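Local coordinates for ABC transporter periplasmic substrate-binding protein (Desulfovibrio alaskensis, PDB 5MY5) that probably binds tungstate with high selectivity in the periplasm and hands it to an ABC transporter for uptake into the cell, at residues G40-L45 with I55-T60; T172-G175 with N181-A184. The protein carries 2 engineered substitutions. All blocks are in the same frame, centred on the assembly; numbering follows the deposited sequence.

Overall arrangement
Both contacts are mainly apolar, yet they differ with their place in the fold. Interaction 1 is partly buried and joins helix 41-53 to strand 56-62, two elements of a beta-alpha-beta unit, through an indole face and leucine methyls. Interaction 2 is a smaller surface contact in which the loop after strand 169-171 touches helix 176-186, the helix that this same loop leads into; methyls meet there beside a turn closed by a hydrogen bond. The two share no helix or strand. The centres of interactions 1 and 2 are about 31 Å apart. Their nearest atoms remain about 17 Å from each other. One is a case of helix packing against strand, the other of loop against helix.

Interaction 1: G40-L45 with I55-T60; sequences GLLDDL and IELRWT
Leu57 and Trp59 are the two residues of 55-60 that receive helix 41-45, in a clear example of a beta-alpha-beta crossover: strand 27-33 leads through helices 34-39 and 41-53 into strand 56-62, which lies parallel to it. The axes of 41-45 and 56-60 run almost antiparallel, at 168°, and come within 10.2 Å of each other. Along the strand, Glu56 comes first and takes no part in the contact with the helix. Leu57 makes the lighter contact, its CD2 resting 4.3 Å from CD2 of Leu42; Phe245 of helix 239-250 also packs on Leu57. Arg58 returns to Glu56 in a salt bridge, with Arg58 NE 3.0 Å from Glu56 OE2. Trp59 then carries the main load. Its CG sits between the backbone N and the carbonyl carbon (chi1 63°), which leans the benzo end of the indole back toward the level of Leu57 and lays one ring face against Leu42. CD1 of Leu42 forms a CH-pi contact with the five-membered ring of Trp59, 3.7 Å from its centroid and 4° off the normal. Leu42 CB lies over the rim of the six-membered ring, 3.5 Å from Trp59 CZ2. NE1 of Trp59 is hydrogen-bonded to OD1 of Asp37. At the edge of the ring, in its plane, OD1 of Asp43 stands 3.5 Å from CZ2 of Trp59.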
loop_
_atom_site.group_PDB
_atom_site.type_symbol
_atom_site.label_atom_id
_atom_site.label_comp_id
_atom_site.label_asym_id
_atom_site.label_seq_id
_atom_site.Cartn_x
_atom_site.Cartn_y
_atom_site.Cartn_z
ATOM N N GLY A 40 -2.422 -10.189 -4.581
ATOM C CA GLY A 40 -2.591 -11.640 -4.497
ATOM C C GLY A 40 -1.993 -12.317 -3.274
ATOM O O GLY A 40 -2.062 -13.557 -3.165
ATOM N N LEU A 41 -1.430 -11.542 -2.341
ATOM C CA LEU A 41 -0.832 -12.098 -1.116
ATOM C C LEU A 41 -1.827 -13.008 -0.367
ATOM O O LEU A 41 -1.392 -14.068 0.087
ATOM C CB LEU A 41 -0.329 -10.990 -0.205
ATOM C CG LEU A 41 0.296 -11.485 1.127
ATOM C CD1 LEU A 41 1.557 -12.223 0.911
ATOM C CD2 LEU A 41 0.483 -10.295 2.097
ATOM N N LEU A 42 -3.035 -12.583 -0.165
ATOM C CA LEU A 42 -4.015 -13.353 0.612
ATOM C C LEU A 42 -4.400 -14.649 -0.082
ATOM O O LEU A 42 -4.674 -15.635 0.575
ATOM C CB LEU A 42 -5.294 -12.537 0.897
ATOM C CG LEU A 42 -5.052 -11.380 1.893
ATOM C CD1 LEU A 42 -6.291 -10.535 1.972
ATOM C CD2 LEU A 42 -4.629 -11.865 3.288
ATOM N N ASP A 43 -4.371 -14.666 -1.429
ATOM C CA ASP A 43 -4.620 -15.933 -2.145
ATOM C C ASP A 43 -3.550 -16.947 -1.847
ATOM O O ASP A 43 -3.858 -18.144 -1.911
ATOM C CB ASP A 43 -4.681 -15.692 -3.645
ATOM C CG ASP A 43 -5.813 -14.810 -4.034
ATOM O OD1 ASP A 43 -6.938 -15.045 -3.642
ATOM O OD2 ASP A 43 -5.617 -13.834 -4.794
ATOM N N ASP A 44 -2.330 -16.527 -1.609
ATOM C CA ASP A 44 -1.262 -17.422 -1.142
ATOM C C ASP A 44 -1.344 -17.770 0.303
ATOM O O ASP A 44 -1.127 -18.924 0.700
ATOM C CB ASP A 44 0.105 -16.757 -1.394
ATOM C CG ASP A 44 0.868 -17.371 -2.503
ATOM O OD1 ASP A 44 0.289 -17.501 -3.620
ATOM O OD2 ASP A 44 2.053 -17.681 -2.233
ATOM N N LEU A 45 -1.620 -16.771 1.168
ATOM C CA LEU A 45 -1.598 -16.974 2.612
ATOM C C LEU A 45 -2.783 -17.750 3.107
ATOM O O LEU A 45 -2.645 -18.535 4.082
ATOM C CB LEU A 45 -1.537 -15.607 3.353
ATOM C CG LEU A 45 -0.231 -14.888 3.219
ATOM C CD1 LEU A 45 -0.323 -13.586 4.044
ATOM C CD2 LEU A 45 1.043 -15.681 3.635
ATOM N N ILE A 55 -8.821 -22.801 10.373
ATOM C CA ILE A 55 -9.776 -21.715 10.248
ATOM C C ILE A 55 -9.809 -21.296 8.803
ATOM O O ILE A 55 -8.784 -21.099 8.218
ATOM C CB ILE A 55 -9.359 -20.508 11.149
ATOM C CG1 ILE A 55 -9.299 -20.924 12.600
ATOM C CG2 ILE A 55 -10.341 -19.333 10.883
ATOM C CD1 ILE A 55 -8.565 -19.902 13.440
ATOM N N GLU A 56 -11.021 -21.184 8.200
ATOM C CA GLU A 56 -11.223 -20.647 6.867
ATOM C C GLU A 56 -11.261 -19.082 6.913
ATOM O O GLU A 56 -11.984 -18.538 7.742
ATOM C CB GLU A 56 -12.557 -21.148 6.251
ATOM C CG GLU A 56 -12.789 -20.606 4.825
ATOM C CD GLU A 56 -14.176 -20.940 4.224
ATOM O OE1 GLU A 56 -15.001 -21.549 4.898
ATOM O OE2 GLU A 56 -14.457 -20.413 3.133
ATOM N N LEU A 57 -10.442 -18.435 6.081
ATOM C CA LEU A 57 -10.421 -16.950 5.996
ATOM C C LEU A 57 -11.169 -16.530 4.764
ATOM O O LEU A 57 -10.836 -16.921 3.658
ATOM C CB LEU A 57 -8.987 -16.430 5.899
ATOM C CG LEU A 57 -8.794 -14.926 5.746
ATOM C CD1 LEU A 57 -9.190 -14.151 7.002
ATOM C CD2 LEU A 57 -7.354 -14.545 5.336
ATOM N N ARG A 58 -12.158 -15.652 4.961
ATOM C CA ARG A 58 -12.935 -15.043 3.888
ATOM C C ARG A 58 -12.671 -13.566 3.975
ATOM O O ARG A 58 -12.701 -12.986 5.058
ATOM C CB ARG A 58 -14.401 -15.366 3.963
ATOM C CG ARG A 58 -14.750 -16.819 3.734
ATOM C CD ARG A 58 -16.249 -17.019 3.874
ATOM N NE ARG A 58 -16.597 -18.444 3.963
ATOM C CZ ARG A 58 -17.775 -18.867 4.423
ATOM N NH1 ARG A 58 -18.727 -18.016 4.821
ATOM N NH2 ARG A 58 -17.983 -20.176 4.552
ATOM N N TRP A 59 -12.484 -12.917 2.847
ATOM C CA TRP A 59 -12.227 -11.494 2.911
ATOM C C TRP A 59 -13.034 -10.746 1.866
ATOM O O TRP A 59 -13.343 -11.293 0.859
ATOM C CB TRP A 59 -10.754 -11.128 2.807
ATOM C CG TRP A 59 -10.046 -11.460 1.564
ATOM C CD1 TRP A 59 -9.794 -10.631 0.505
ATOM C CD2 TRP A 59 -9.479 -12.720 1.245
ATOM N NE1 TRP A 59 -9.087 -11.303 -0.455
ATOM C CE2 TRP A 59 -8.885 -12.593 -0.035
ATOM C CE3 TRP A 59 -9.359 -13.938 1.939
ATOM C CZ2 TRP A 59 -8.258 -13.674 -0.681
ATOM C CZ3 TRP A 59 -8.745 -15.022 1.290
ATOM C CH2 TRP A 59 -8.166 -14.866 0.008
ATOM N N THR A 60 -13.360 -9.508 2.144
ATOM C CA THR A 60 -13.907 -8.614 1.173
ATOM C C THR A 60 -12.960 -7.450 1.074
ATOM O O THR A 60 -12.486 -6.903 2.140
ATOM C CB THR A 60 -15.247 -8.132 1.702
ATOM O OG1 THR A 60 -16.126 -9.287 1.667
ATOM C CG2 THR A 60 -15.871 -7.091 0.820
#

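Interaction 2: T172-G175 with N181-A184; sequences TGQG and NVAA
Thr172 meets Val182 because the first torsion of each turns a methyl toward the other side chain: chi1 of 64° (to OG1) in Thr172 and 171° (to CG1) in Val182 leave each CG2 anti to its own carbonyl carbon, beside the backbone N. These methyls are 4.1 Å apart, Thr172 CG2 to Val182 CG2, while the side chains pass in opposite directions. The same torsion holds the threonine hydroxyl close to its main chain, where Thr172 OG1 accepts from the backbone N of Gln174 (3.0 Å, 152°) and closes an ST turn. The hydroxyl also shares a hydrogen bond with Thr179 OG1 in helix 176-186, so a polar link runs alongside the apolar one. Gln174 adds a looser touch, its OE1 lying 4.3 Å from Val182 CG2. Val139 of strand 138-140 touches both Thr172 and Val182, so that loop and helix rest on a common strand. The loop that leads into helix 176-186 touches the helix again more than one turn along, at Val182; Gly175 holds the N-cap position. The chemistry divides the threonine in two: its hydroxyl makes directional hydrogen bonds, with the backbone N of Gln174 and with Thr179, whereas its methyl offers the valine only weak, undirected packing at the protein surface.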
loop_
_atom_site.group_PDB
_atom_site.type_symbol
_atom_site.label_atom_id
_atom_site.label_comp_id
_atom_site.label_asym_id
_atom_site.label_seq_id
_atom_site.Cartn_x
_atom_site.Cartn_y
_atom_site.Cartn_z
ATOM N N THR A 172 -3.908 13.362 -13.637
ATOM C CA THR A 172 -4.626 12.593 -14.643
ATOM C C THR A 172 -6.112 12.410 -14.344
ATOM O O THR A 172 -6.885 12.221 -15.269
ATOM C CB THR A 172 -3.954 11.203 -14.817
ATOM O OG1 THR A 172 -4.071 10.485 -13.637
ATOM C CG2 THR A 172 -2.482 11.397 -15.231
ATOM N N GLY A 173 -6.432 12.266 -13.089
ATOM C CA GLY A 173 -7.715 11.818 -12.652
ATOM C C GLY A 173 -7.949 10.356 -12.979
ATOM O O GLY A 173 -9.093 9.900 -12.935
ATOM N N GLN A 174 -6.885 9.571 -13.158
ATOM C CA GLN A 174 -6.998 8.152 -13.579
ATOM C C GLN A 174 -6.271 7.221 -12.656
ATOM O O GLN A 174 -5.583 7.674 -11.743
ATOM C CB GLN A 174 -6.487 7.985 -14.988
ATOM C CG GLN A 174 -7.241 8.778 -16.038
ATOM C CD GLN A 174 -6.634 8.658 -17.423
ATOM O OE1 GLN A 174 -5.651 9.323 -17.776
ATOM N NE2 GLN A 174 -7.242 7.794 -18.267
ATOM N N GLY A 175 -6.442 5.899 -12.832
ATOM C CA GLY A 175 -5.760 4.926 -12.084
ATOM C C GLY A 175 -4.283 4.811 -12.357
ATOM O O GLY A 175 -3.668 5.546 -13.145
ATOM N N ASN A 181 1.395 5.398 -17.821
ATOM C CA ASN A 181 1.385 5.636 -19.264
ATOM C C ASN A 181 1.424 7.093 -19.679
ATOM O O ASN A 181 2.195 7.435 -20.568
ATOM C CB ASN A 181 0.325 4.804 -19.962
ATOM C CG ASN A 181 0.776 3.305 -20.025
ATOM O OD1 ASN A 181 1.743 3.020 -20.724
ATOM N ND2 ASN A 181 0.266 2.486 -19.202
ATOM N N VAL A 182 0.766 7.984 -18.914
ATOM C CA VAL A 182 0.947 9.387 -19.195
ATOM C C VAL A 182 2.348 9.898 -18.892
ATOM O O VAL A 182 2.956 10.614 -19.716
ATOM C CB VAL A 182 -0.078 10.229 -18.430
ATOM C CG1 VAL A 182 0.269 11.719 -18.573
ATOM C CG2 VAL A 182 -1.494 9.882 -18.889
ATOM N N ALA A 183 2.959 9.448 -17.796
ATOM C CA ALA A 183 4.350 9.810 -17.473
ATOM C C ALA A 183 5.250 9.284 -18.588
ATOM O O ALA A 183 6.146 10.031 -19.041
ATOM C CB ALA A 183 4.768 9.279 -16.148
ATOM N N ALA A 184 4.980 8.078 -19.126
ATOM C CA ALA A 184 5.812 7.601 -20.234
ATOM C C ALA A 184 5.678 8.446 -21.490
ATOM O O ALA A 184 6.696 8.799 -22.072
ATOM C CB ALA A 184 5.525 6.151 -20.544
#